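Local coordinates for protein Adc operon repressor AdcR (Streptococcus pneumoniae, PDB 3TGN) that senses zinc and, as a homodimeric MarR-family regulator, represses, when zinc is present, the adcRCBA operon and other zinc-related genes and can activate adh, at residues Glu41-Leu46 against Lys73-Glu78. Residues are numbered along the deposited sequence; the frame is centred on the assembly and turned at random.
Sequences EHILML and KSLVKE. With ZN (zinc ion), chain E; ZN (zinc ion), chain F.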
loop_
_atom_site.group_PDB
_atom_site.type_symbol
_atom_site.label_atom_id
_atom_site.label_comp_id
_atom_site.label_asym_id
_atom_site.label_seq_id
_atom_site.Cartn_x
_atom_site.Cartn_y
_atom_site.Cartn_z
ATOM N N GLU B 41 12.897 -0.930 11.564
ATOM C CA GLU B 41 12.938 -2.341 11.945
ATOM C C GLU B 41 13.219 -3.237 10.746
ATOM O O GLU B 41 13.998 -4.189 10.838
ATOM C CB GLU B 41 11.631 -2.775 12.615
ATOM C CG GLU B 41 11.460 -2.282 14.041
ATOM C CD GLU B 41 10.428 -3.092 14.814
ATOM O OE1 GLU B 41 9.724 -3.915 14.190
ATOM O OE2 GLU B 41 10.327 -2.909 16.046
ATOM N N HIS B 42 12.583 -2.932 9.619
ATOM C CA HIS B 42 12.761 -3.734 8.415
ATOM C C HIS B 42 14.212 -3.666 7.941
ATOM O O HIS B 42 14.782 -4.668 7.509
ATOM C CB HIS B 42 11.809 -3.277 7.306
ATOM C CG HIS B 42 11.676 -4.262 6.186
ATOM N ND1 HIS B 42 10.679 -5.214 6.149
ATOM C CD2 HIS B 42 12.419 -4.451 5.071
ATOM C CE1 HIS B 42 10.812 -5.943 5.054
ATOM N NE2 HIS B 42 11.860 -5.500 4.384
ATOM N N ILE B 43 14.805 -2.479 8.034
ATOM C CA ILE B 43 16.213 -2.302 7.695
ATOM C C ILE B 43 17.087 -3.182 8.574
ATOM O O ILE B 43 17.983 -3.867 8.082
ATOM C CB ILE B 43 16.660 -0.834 7.833
ATOM C CG1 ILE B 43 16.051 0.013 6.715
ATOM C CG2 ILE B 43 18.173 -0.731 7.790
ATOM C CD1 ILE B 43 16.524 1.453 6.706
ATOM N N LEU B 44 16.823 -3.168 9.878
ATOM C CA LEU B 44 17.576 -4.009 10.802
ATOM C C LEU B 44 17.427 -5.492 10.453
ATOM O O LEU B 44 18.380 -6.262 10.559
ATOM C CB LEU B 44 17.157 -3.738 12.251
ATOM C CG LEU B 44 17.528 -2.353 12.791
ATOM C CD1 LEU B 44 17.091 -2.194 14.242
ATOM C CD2 LEU B 44 19.020 -2.112 12.654
ATOM N N MET B 45 16.235 -5.886 10.020
ATOM C CA MET B 45 16.004 -7.273 9.629
ATOM C C MET B 45 16.842 -7.622 8.403
ATOM O O MET B 45 17.535 -8.643 8.377
ATOM C CB MET B 45 14.521 -7.520 9.345
ATOM C CG MET B 45 14.176 -8.991 9.106
ATOM S SD MET B 45 12.462 -9.257 8.605
ATOM C CE MET B 45 12.449 -8.494 6.982
ATOM N N LEU B 46 16.774 -6.767 7.389
ATOM C CA LEU B 46 17.532 -6.979 6.163
ATOM C C LEU B 46 19.036 -7.003 6.427
ATOM O O LEU B 46 19.739 -7.900 5.966
ATOM C CB LEU B 46 17.194 -5.906 5.122
ATOM C CG LEU B 46 15.768 -5.918 4.565
ATOM C CD1 LEU B 46 15.621 -4.901 3.439
ATOM C CD2 LEU B 46 15.392 -7.314 4.084
ATOM N N LYS B 73 21.140 7.060 9.784
ATOM C CA LYS B 73 21.713 8.018 10.721
ATOM C C LYS B 73 21.080 7.862 12.100
ATOM O O LYS B 73 21.778 7.794 13.112
ATOM C CB LYS B 73 21.536 9.443 10.207
ATOM N N SER B 74 19.755 7.795 12.129
ATOM C CA SER B 74 19.024 7.602 13.373
ATOM C C SER B 74 19.416 6.290 14.050
ATOM O O SER B 74 19.627 6.245 15.263
ATOM C CB SER B 74 17.518 7.635 13.109
ATOM O OG SER B 74 16.789 7.281 14.270
ATOM N N LEU B 75 19.517 5.223 13.261
ATOM C CA LEU B 75 19.877 3.911 13.798
ATOM C C LEU B 75 21.301 3.895 14.350
ATOM O O LEU B 75 21.552 3.348 15.423
ATOM C CB LEU B 75 19.693 2.818 12.742
ATOM C CG LEU B 75 18.244 2.476 12.383
ATOM C CD1 LEU B 75 18.186 1.533 11.195
ATOM C CD2 LEU B 75 17.529 1.876 13.580
ATOM N N VAL B 76 22.233 4.486 13.612
ATOM C CA VAL B 76 23.599 4.615 14.103
ATOM C C VAL B 76 23.605 5.470 15.365
ATOM O O VAL B 76 24.231 5.122 16.366
ATOM C CB VAL B 76 24.532 5.240 13.045
ATOM C CG1 VAL B 76 25.895 5.552 13.650
ATOM C CG2 VAL B 76 24.676 4.311 11.851
ATOM N N LYS B 77 22.887 6.586 15.312
ATOM C CA LYS B 77 22.820 7.521 16.429
ATOM C C LYS B 77 22.227 6.862 17.673
ATOM O O LYS B 77 22.730 7.046 18.782
ATOM C CB LYS B 77 22.003 8.753 16.031
ATOM C CG LYS B 77 22.142 9.943 16.965
ATOM C CD LYS B 77 21.665 11.222 16.285
ATOM C CE LYS B 77 20.261 11.063 15.718
ATOM N NZ LYS B 77 19.802 12.292 15.013
ATOM N N GLU B 78 21.167 6.082 17.480
ATOM C CA GLU B 78 20.480 5.426 18.588
ATOM C C GLU B 78 21.140 4.107 18.979
ATOM O O GLU B 78 20.601 3.350 19.788
ATOM C CB GLU B 78 19.010 5.207 18.252
HETATM ZN ZN ZN E . 9.095 -5.581 7.355
HETATM ZN ZN ZN F . 8.339 -4.851 15.312
HETATM O O HOH W 1 7.176 -5.070 13.598
#
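L75 carries this small, wholly apolar contact, reaching from helix 65-77 to two consecutive residues of helix 38-50. Its CD1 lies 4.0 Å from CD2 of L44 and 4.1 Å from CG2 of I43, so one methyl serves both neighbours, while CD2 of L75 meets CD1 of L44 at 4.1 Å. In I43, CG1 is anti to the carbonyl carbon (chi1 -71°), which leaves the touching CG2 methyl anti to the backbone N. The CB bond of L44 runs across the direction of helix 65-77, and it is the two methyls at its end that come close to L75. L36, touching both leucines, and L81 of strand 81-84 extend the apolar cluster, and I43 also packs on L57 and L61 of helix 54-61. The fold is the winged helix-turn-helix of MarR regulators: 65-77 is the second helix of the predicted DNA-binding motif and is followed by the two-stranded wing. Helix 38-50 also feeds both metal sites. E41 OE1 binds one zinc at 2.0 Å alongside a water, C30 and E107, and E41 OE2 is hydrogen-bonded to S32. H42 ND1 binds the other zinc at 2.0 Å with E24, H108 and H112, while M45 CE sits 3.5 Å above the H42 ring plane, toward its rim.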